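Local coordinates for insecticidal crystal protein Cry35Ab1 (PDB 4JP0) that acts as one component of a binary insecticidal toxin that, together with Cry34Ab1, is active on western corn rootworm larvae, at residues 21-30 against 74-82; 59-67 against 192-200. One frame throughout, in Å; residues are numbered along the deposited sequence. Where two conformers were deposited one is given.

Interaction 1: 21-30 against 74-82; sequences TYLSLDDSGV and NDKINVSTY
Gly29 and Asn78 meet backbone to backbone, and one hydrogen bond lies on each side of the pair. Val79 N donates to Ser28 O at 2.9 Å. Val30 N donates to Ile77 O at 2.8 Å, and that bond is straight at hydrogen (173°). The result is a single beta bridge. CA of Gly29 comes within 3.6 Å of Asn78 CB.

Apolar branches pack beside the bridge. Val30 and Ile77 lie side by side and point the same way, with their CG2 atoms 3.6 Å apart. Val79 CG1 meets Thr21 CG2 tip to tip. The other methyl, Val79 CG2, sits 3.5 Å from Asp26 O.

The loop is shaped by two type I turns, Tyr22 to Leu25 and Leu25 to Ser28. Ser28 OG ties the loop to itself. With OG anti to the backbone N (chi1 -172°), it accepts from Tyr22 N. Ser28 OG also donates to Gly29 O at 2.8 Å. Asn78 OD1 takes a bond from Asn71 on the paired strand 69-73, and Val30 also packs on Trp70.

The contact joins a loop to a hairpin strand within the ricin B-type, beta-trefoil lectin domain. Two backbone bonds and the valine, isoleucine and threonine methyls hold the loop on the strand edge. Val79 O is buried here without a hydrogen-bond partner, which probably carries a polar cost.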
loop_
_atom_site.group_PDB
_atom_site.type_symbol
_atom_site.label_atom_id
_atom_site.label_comp_id
_atom_site.label_asym_id
_atom_site.label_seq_id
_atom_site.Cartn_x
_atom_site.Cartn_y
_atom_site.Cartn_z
ATOM N N THR A 21 -18.942 -19.435 15.210
ATOM C CA THR A 21 -18.920 -18.543 16.371
ATOM C C THR A 21 -20.359 -18.199 16.716
ATOM O O THR A 21 -21.244 -18.298 15.843
ATOM C CB THR A 21 -18.195 -17.212 16.084
ATOM O OG1 THR A 21 -18.594 -16.714 14.818
ATOM C CG2 THR A 21 -16.722 -17.394 15.956
ATOM N N TYR A 22 -20.589 -17.743 17.956
ATOM C CA TYR A 22 -21.931 -17.318 18.376
ATOM C C TYR A 22 -22.113 -15.923 17.770
ATOM O O TYR A 22 -21.220 -15.107 17.882
ATOM C CB TYR A 22 -22.029 -17.186 19.913
ATOM C CG TYR A 22 -22.145 -18.459 20.730
ATOM C CD1 TYR A 22 -22.873 -18.478 21.937
ATOM C CD2 TYR A 22 -21.518 -19.622 20.345
ATOM C CE1 TYR A 22 -22.971 -19.629 22.701
ATOM C CE2 TYR A 22 -21.632 -20.789 21.112
ATOM C CZ TYR A 22 -22.354 -20.777 22.274
ATOM O OH TYR A 22 -22.455 -21.928 23.021
ATOM N N LEU A 23 -23.242 -15.645 17.135
ATOM C CA LEU A 23 -23.421 -14.353 16.472
ATOM C C LEU A 23 -23.532 -13.164 17.401
ATOM O O LEU A 23 -23.185 -12.042 17.026
ATOM C CB LEU A 23 -24.724 -14.349 15.649
ATOM C CG LEU A 23 -24.738 -15.021 14.304
ATOM C CD1 LEU A 23 -26.139 -14.985 13.735
ATOM C CD2 LEU A 23 -23.730 -14.353 13.339
ATOM N N SER A 24 -24.047 -13.406 18.591
ATOM C CA SER A 24 -24.382 -12.326 19.488
ATOM C C SER A 24 -23.311 -12.030 20.532
ATOM O O SER A 24 -23.523 -11.168 21.398
ATOM C CB SER A 24 -25.739 -12.599 20.116
ATOM O OG SER A 24 -26.739 -12.377 19.134
ATOM N N LEU A 25 -22.167 -12.726 20.434
ATOM C CA LEU A 25 -21.033 -12.434 21.312
ATOM C C LEU A 25 -19.853 -12.030 20.430
ATOM O O LEU A 25 -19.260 -12.865 19.753
ATOM C CB LEU A 25 -20.664 -13.629 22.194
ATOM C CG LEU A 25 -21.584 -13.916 23.376
ATOM C CD1 LEU A 25 -21.277 -15.279 24.025
ATOM C CD2 LEU A 25 -21.432 -12.804 24.405
ATOM N N ASP A 26 -19.491 -10.750 20.444
ATOM C CA ASP A 26 -18.435 -10.314 19.538
ATOM C C ASP A 26 -17.082 -11.040 19.744
ATOM O O ASP A 26 -16.376 -11.264 18.777
ATOM C CB ASP A 26 -18.240 -8.809 19.602
ATOM C CG ASP A 26 -19.160 -8.050 18.635
ATOM O OD1 ASP A 26 -20.101 -8.630 18.043
ATOM O OD2 ASP A 26 -18.993 -6.845 18.404
ATOM N N ASP A 27 -16.725 -11.407 20.975
ATOM C CA ASP A 27 -15.420 -12.070 21.204
ATOM C C ASP A 27 -15.515 -13.581 21.287
ATOM O O ASP A 27 -14.683 -14.260 21.938
ATOM C CB ASP A 27 -14.820 -11.585 22.507
ATOM C CG ASP A 27 -14.648 -10.095 22.522
ATOM O OD1 ASP A 27 -13.930 -9.604 21.630
ATOM O OD2 ASP A 27 -15.214 -9.344 23.360
ATOM N N SER A 28 -16.550 -14.095 20.656
ATOM C CA SER A 28 -16.842 -15.516 20.663
ATOM C C SER A 28 -15.666 -16.430 20.417
ATOM O O SER A 28 -14.845 -16.186 19.509
ATOM C CB SER A 28 -17.842 -15.808 19.538
ATOM O OG SER A 28 -18.293 -17.148 19.615
ATOM N N GLY A 29 -15.641 -17.541 21.162
ATOM C CA GLY A 29 -14.739 -18.637 20.848
ATOM C C GLY A 29 -15.257 -19.313 19.587
ATOM O O GLY A 29 -16.418 -19.142 19.202
ATOM N N VAL A 30 -14.401 -20.092 18.935
ATOM C CA VAL A 30 -14.781 -20.883 17.777
ATOM C C VAL A 30 -15.030 -22.320 18.245
ATOM O O VAL A 30 -14.209 -22.896 18.952
ATOM C CB VAL A 30 -13.667 -20.895 16.724
ATOM C CG1 VAL A 30 -14.087 -21.767 15.517
ATOM C CG2 VAL A 30 -13.371 -19.482 16.274
ATOM N N ASN A 74 -3.680 -19.887 24.178
ATOM C CA ASN A 74 -3.618 -21.136 24.942
ATOM C C ASN A 74 -4.309 -22.325 24.267
ATOM O O ASN A 74 -5.135 -23.013 24.858
ATOM C CB ASN A 74 -4.195 -20.881 26.338
ATOM C CG ASN A 74 -3.401 -19.807 27.108
ATOM O OD1 ASN A 74 -2.175 -19.874 27.169
ATOM N ND2 ASN A 74 -4.096 -18.824 27.686
ATOM N N ASP A 75 -3.983 -22.518 22.993
ATOM C CA ASP A 75 -4.468 -23.651 22.196
ATOM C C ASP A 75 -5.922 -23.625 21.854
ATOM O O ASP A 75 -6.422 -24.584 21.281
ATOM C CB ASP A 75 -4.142 -24.990 22.862
ATOM C CG ASP A 75 -2.660 -25.144 23.143
ATOM O OD1 ASP A 75 -1.817 -24.797 22.305
ATOM O OD2 ASP A 75 -2.332 -25.640 24.342
ATOM N N LYS A 76 -6.610 -22.550 22.225
ATOM C CA LYS A 76 -8.022 -22.438 21.881
ATOM C C LYS A 76 -8.132 -21.349 20.835
ATOM O O LYS A 76 -7.210 -20.538 20.708
ATOM C CB LYS A 76 -8.831 -22.078 23.127
ATOM C CG LYS A 76 -8.760 -23.154 24.207
ATOM C CD LYS A 76 -9.169 -22.665 25.585
ATOM C CE LYS A 76 -8.053 -21.989 26.371
ATOM N NZ LYS A 76 -7.057 -22.941 26.933
ATOM N N ILE A 77 -9.238 -21.313 20.088
ATOM C CA ILE A 77 -9.399 -20.303 19.070
ATOM C C ILE A 77 -10.619 -19.478 19.415
ATOM O O ILE A 77 -11.677 -20.035 19.748
ATOM C CB ILE A 77 -9.680 -20.917 17.660
ATOM C CG1 ILE A 77 -8.625 -21.954 17.253
ATOM C CG2 ILE A 77 -9.765 -19.785 16.666
ATOM C CD1 ILE A 77 -7.220 -21.455 17.400
ATOM N N ASN A 78 -10.477 -18.167 19.335
ATOM C CA ASN A 78 -11.609 -17.290 19.416
ATOM C C ASN A 78 -11.460 -16.270 18.298
ATOM O O ASN A 78 -10.554 -16.403 17.464
ATOM C CB ASN A 78 -11.709 -16.614 20.819
ATOM C CG ASN A 78 -10.645 -15.580 21.029
ATOM O OD1 ASN A 78 -9.745 -15.433 20.210
ATOM N ND2 ASN A 78 -10.748 -14.824 22.125
ATOM N N VAL A 79 -12.392 -15.320 18.189
ATOM C CA VAL A 79 -12.183 -14.257 17.218
ATOM C C VAL A 79 -11.825 -12.990 17.969
ATOM O O VAL A 79 -12.457 -12.671 19.005
ATOM C CB VAL A 79 -13.380 -14.025 16.252
ATOM C CG1 VAL A 79 -13.470 -15.134 15.215
ATOM C CG2 VAL A 79 -14.760 -13.836 17.042
ATOM N N SER A 80 -10.790 -12.290 17.478
ATOM C CA SER A 80 -10.363 -11.050 18.118
ATOM C C SER A 80 -10.075 -9.996 17.061
ATOM O O SER A 80 -9.896 -10.303 15.879
ATOM C CB SER A 80 -9.070 -11.252 18.930
ATOM O OG SER A 80 -9.179 -12.267 19.907
ATOM N N THR A 81 -10.008 -8.750 17.487
ATOM C CA THR A 81 -9.671 -7.686 16.555
ATOM C C THR A 81 -8.343 -7.963 15.817
ATOM O O THR A 81 -7.310 -8.229 16.441
ATOM C CB THR A 81 -9.560 -6.369 17.333
ATOM O OG1 THR A 81 -10.815 -6.099 17.965
ATOM C CG2 THR A 81 -9.329 -5.188 16.387
ATOM N N TYR A 82 -8.359 -7.829 14.492
ATOM C CA TYR A 82 -7.178 -8.070 13.719
ATOM C C TYR A 82 -6.072 -7.165 14.173
ATOM O O TYR A 82 -6.289 -5.977 14.427
ATOM C CB TYR A 82 -7.429 -7.817 12.221
ATOM C CG TYR A 82 -6.161 -7.883 11.414
ATOM C CD1 TYR A 82 -5.401 -9.066 11.363
ATOM C CD2 TYR A 82 -5.699 -6.773 10.713
ATOM C CE1 TYR A 82 -4.225 -9.149 10.625
ATOM C CE2 TYR A 82 -4.527 -6.846 9.973
ATOM C CZ TYR A 82 -3.793 -8.031 9.939
ATOM O OH TYR A 82 -2.648 -8.101 9.192
HETATM O O HOH W 1 -11.100 -8.319 20.311
HETATM O O HOH W 2 -11.511 -23.108 20.181
#

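Interaction 2: 59-67 against 192-200; sequences ITSYAANNC and DKNTQIKTT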
loop_
_atom_site.group_PDB
_atom_site.type_symbol
_atom_site.label_atom_id
_atom_site.label_comp_id
_atom_site.label_asym_id
_atom_site.label_seq_id
_atom_site.Cartn_x
_atom_site.Cartn_y
_atom_site.Cartn_z
ATOM N N ILE A 59 -7.930 -15.524 8.813
ATOM C CA ILE A 59 -9.277 -16.107 8.671
ATOM C C ILE A 59 -10.277 -15.191 9.412
ATOM O O ILE A 59 -10.219 -15.033 10.672
ATOM C CB ILE A 59 -9.290 -17.520 9.272
ATOM C CG1 ILE A 59 -8.190 -18.388 8.618
ATOM C CG2 ILE A 59 -10.723 -18.121 9.157
ATOM C CD1 ILE A 59 -8.090 -19.862 9.190
ATOM N N THR A 60 -11.199 -14.611 8.642
ATOM C CA THR A 60 -12.050 -13.537 9.149
ATOM C C THR A 60 -13.483 -13.947 9.271
ATOM O O THR A 60 -14.026 -14.559 8.352
ATOM C CB THR A 60 -12.002 -12.369 8.164
ATOM O OG1 THR A 60 -10.625 -11.986 7.962
ATOM C CG2 THR A 60 -12.739 -11.121 8.722
ATOM N N SER A 61 -14.094 -13.622 10.400
ATOM C CA SER A 61 -15.518 -13.925 10.572
ATOM C C SER A 61 -16.282 -13.043 9.563
ATOM O O SER A 61 -16.225 -11.795 9.601
ATOM C CB SER A 61 -15.942 -13.614 12.001
ATOM O OG SER A 61 -17.234 -14.133 12.231
ATOM N N TYR A 62 -17.032 -13.681 8.678
ATOM C CA TYR A 62 -17.612 -12.919 7.574
ATOM C C TYR A 62 -18.871 -12.183 7.970
ATOM O O TYR A 62 -19.921 -12.783 8.090
ATOM C CB TYR A 62 -17.858 -13.827 6.360
ATOM C CG TYR A 62 -18.401 -13.090 5.148
ATOM C CD1 TYR A 62 -17.581 -12.271 4.392
ATOM C CD2 TYR A 62 -19.737 -13.201 4.785
ATOM C CE1 TYR A 62 -18.077 -11.596 3.275
ATOM C CE2 TYR A 62 -20.235 -12.548 3.692
ATOM C CZ TYR A 62 -19.421 -11.730 2.947
ATOM O OH TYR A 62 -19.912 -11.099 1.824
ATOM N N ALA A 63 -18.745 -10.876 8.212
ATOM C CA ALA A 63 -19.880 -10.028 8.574
ATOM C C ALA A 63 -20.567 -10.550 9.832
ATOM O O ALA A 63 -21.809 -10.477 9.974
ATOM C CB ALA A 63 -20.882 -9.953 7.445
ATOM N N ALA A 64 -19.757 -11.118 10.720
ATOM C CA ALA A 64 -20.229 -11.489 12.040
ATOM C C ALA A 64 -19.123 -11.141 13.034
ATOM O O ALA A 64 -17.962 -11.031 12.637
ATOM C CB ALA A 64 -20.535 -12.947 12.107
ATOM N N ASN A 65 -19.476 -11.000 14.304
ATOM C CA ASN A 65 -18.494 -10.646 15.350
ATOM C C ASN A 65 -17.629 -9.459 14.966
ATOM O O ASN A 65 -16.452 -9.428 15.280
ATOM C CB ASN A 65 -17.587 -11.859 15.670
ATOM C CG ASN A 65 -18.365 -13.164 15.755
ATOM O OD1 ASN A 65 -18.300 -14.002 14.848
ATOM N ND2 ASN A 65 -19.084 -13.350 16.863
ATOM N N ASN A 66 -18.229 -8.468 14.309
ATOM C CA ASN A 66 -17.491 -7.268 13.898
ATOM C C ASN A 66 -16.277 -7.570 13.016
ATOM O O ASN A 66 -15.279 -6.807 13.001
ATOM C CB ASN A 66 -17.110 -6.406 15.139
ATOM C CG ASN A 66 -16.919 -4.942 14.804
ATOM O OD1 ASN A 66 -17.626 -4.379 13.957
ATOM N ND2 ASN A 66 -15.939 -4.317 15.444
ATOM N N CYS A 67 -16.364 -8.667 12.256
ATOM C CA CYS A 67 -15.296 -9.057 11.354
ATOM C C CYS A 67 -13.982 -9.234 12.111
ATOM O O CYS A 67 -12.937 -8.883 11.610
ATOM C CB CYS A 67 -15.132 -8.053 10.199
ATOM S SG CYS A 67 -16.571 -8.074 9.110
ATOM N N ASP A 192 -19.549 0.613 8.609
ATOM C CA ASP A 192 -19.409 -0.435 9.607
ATOM C C ASP A 192 -18.676 -1.658 9.048
ATOM O O ASP A 192 -18.685 -1.891 7.880
ATOM C CB ASP A 192 -20.735 -0.861 10.220
ATOM C CG ASP A 192 -21.562 -1.645 9.292
ATOM O OD1 ASP A 192 -22.278 -1.064 8.520
ATOM O OD2 ASP A 192 -21.517 -2.834 9.309
ATOM N N LYS A 193 -18.063 -2.407 9.954
ATOM C CA LYS A 193 -17.188 -3.468 9.515
ATOM C C LYS A 193 -17.967 -4.533 8.747
ATOM O O LYS A 193 -17.480 -5.069 7.769
ATOM C CB LYS A 193 -16.445 -4.061 10.720
ATOM C CG LYS A 193 -15.126 -3.284 11.044
ATOM C CD LYS A 193 -14.503 -3.698 12.336
ATOM C CE LYS A 193 -13.186 -2.904 12.571
ATOM N NZ LYS A 193 -12.168 -3.398 11.649
ATOM N N ASN A 194 -19.166 -4.861 9.200
ATOM C CA ASN A 194 -19.914 -5.927 8.535
ATOM C C ASN A 194 -20.325 -5.511 7.144
ATOM O O ASN A 194 -20.227 -6.295 6.213
ATOM C CB ASN A 194 -21.111 -6.420 9.385
ATOM C CG ASN A 194 -20.660 -7.117 10.672
ATOM O OD1 ASN A 194 -19.516 -7.555 10.769
ATOM N ND2 ASN A 194 -21.539 -7.170 11.693
ATOM N N THR A 195 -20.727 -4.253 6.987
ATOM C CA THR A 195 -21.114 -3.769 5.687
ATOM C C THR A 195 -19.888 -3.649 4.783
ATOM O O THR A 195 -19.957 -3.914 3.581
ATOM C CB THR A 195 -21.790 -2.411 5.796
ATOM O OG1 THR A 195 -22.932 -2.531 6.654
ATOM C CG2 THR A 195 -22.397 -2.029 4.453
ATOM N N GLN A 196 -18.777 -3.242 5.389
ATOM C CA GLN A 196 -17.497 -3.168 4.715
ATOM C C GLN A 196 -17.079 -4.485 4.024
ATOM O O GLN A 196 -16.762 -4.525 2.825
ATOM C CB GLN A 196 -16.422 -2.753 5.734
ATOM C CG GLN A 196 -15.078 -2.474 5.095
ATOM C CD GLN A 196 -13.979 -2.261 6.100
ATOM O OE1 GLN A 196 -13.807 -3.081 7.000
ATOM N NE2 GLN A 196 -13.218 -1.160 5.954
ATOM N N ILE A 197 -17.052 -5.564 4.784
ATOM C CA ILE A 197 -16.626 -6.815 4.197
ATOM C C ILE A 197 -17.619 -7.350 3.130
ATOM O O ILE A 197 -17.225 -8.091 2.249
ATOM C CB ILE A 197 -16.330 -7.874 5.288
ATOM C CG1 ILE A 197 -15.376 -8.937 4.719
ATOM C CG2 ILE A 197 -17.640 -8.509 5.790
ATOM C CD1 ILE A 197 -14.668 -9.750 5.790
ATOM N N LYS A 198 -18.901 -7.003 3.247
ATOM C CA LYS A 198 -19.896 -7.472 2.298
ATOM C C LYS A 198 -19.881 -6.717 0.986
ATOM O O LYS A 198 -20.241 -7.284 -0.056
ATOM C CB LYS A 198 -21.307 -7.388 2.922
ATOM C CG LYS A 198 -21.538 -8.529 3.849
ATOM C CD LYS A 198 -22.783 -8.355 4.714
ATOM C CE LYS A 198 -24.047 -8.536 3.955
ATOM N NZ LYS A 198 -25.156 -7.791 4.648
ATOM N N THR A 199 -19.429 -5.471 1.026
ATOM C CA THR A 199 -19.484 -4.627 -0.145
ATOM C C THR A 199 -18.126 -4.251 -0.696
ATOM O O THR A 199 -18.018 -4.019 -1.886
ATOM C CB THR A 199 -20.293 -3.330 0.102
ATOM O OG1 THR A 199 -19.679 -2.558 1.143
ATOM C CG2 THR A 199 -21.697 -3.665 0.614
ATOM N N THR A 200 -17.097 -4.189 0.129
ATOM C CA THR A 200 -15.803 -3.786 -0.349
ATOM C C THR A 200 -14.689 -4.561 0.366
ATOM O O THR A 200 -13.896 -3.992 0.995
ATOM C CB THR A 200 -15.597 -2.228 -0.271
ATOM O OG1 THR A 200 -14.281 -1.907 -0.631
ATOM C CG2 THR A 200 -15.859 -1.712 1.106
HETATM O O HOH W 3 -17.956 -9.695 0.087
HETATM O O HOH W 4 -21.117 -8.044 14.397
HETATM O O HOH W 5 -17.950 -1.704 13.024
HETATM O O HOH W 6 -12.468 -6.058 10.114
#
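The first torsions of Ile197 and Cys67 bring their side chains together. CG1 of Ile197 is anti to the backbone N (chi1 -157°), which sends it toward the ring of Tyr62. Ile197 CG2 then falls between N and the carbonyl carbon, 3.5 Å from Cys67 SG. Cys67 holds SG beside its own backbone N (chi1 -67°), facing the helix.

Ile197 is the central apolar group. Its CG2 also lies against Ala63, and Ile197 CD1 reaches Thr60 CG2 at 3.8 Å. Tyr62 and Ile197 cross obliquely, with Tyr62 CE1 4.0 Å from Ile197 CG2. The Lys198 chain crosses Tyr62 at about a right angle and brings Lys198 CG to 3.7 Å from Tyr62 OH. Lys198 CD packs on Ala63 CB.

Asn194 turns its amide toward the Ala63 backbone, with Asn194 OD1 3.3 Å from Ala63 C. At the start of the helix, the Lys193 chain slants across Asn66. Lys193 CD is 3.3 Å from Asn66 O, and the chain then bends at chi4.

Water carries much of the polar link. One molecule joins Asn66 N to Asn194 ND2, and another joins Asn66 OD1 to Lys193 N. A third bridges Cys67 O and Lys193 NZ. A fourth, in the plane of the Tyr62 ring at its edge, is 3.0 Å from Tyr62 OH and donates to Ile197 O.

Asp192 is the N-cap of the helix, where OD2 accepts from Thr195 N. Helix 193-199 belongs to the insecticidal crystal toxin (P42) region of the chain. It packs on the turn after strand 56-61 of the lectin domain, so the contact joins the two parts. Thr60 also touches Phe50 of strand 43-52 and Val69 of strand 69-73, and Gln196 bonds to Tyr203 of strand 202-221.

The centres of interactions 1 and 2 are about 14 Å apart, and Asn65 connects them. This residue lies in the 59-67 segment. Asn65 OD1 is 2.7 Å from Thr21 OG1, a probable hydrogen bond, and Asn65 ND2 is 2.9 Å from Tyr22 O, another probable one. Ser61 OG also donates to Asn65 OD1. The turn that meets helix 193-199 thus also holds the base of the 21-30 loop. Interaction 1 lies wholly within the lectin domain, whereas interaction 2 joins that domain to the insecticidal crystal toxin (P42) region. The segments alternate along the chain. No bound ligand or active site is identified at either contact.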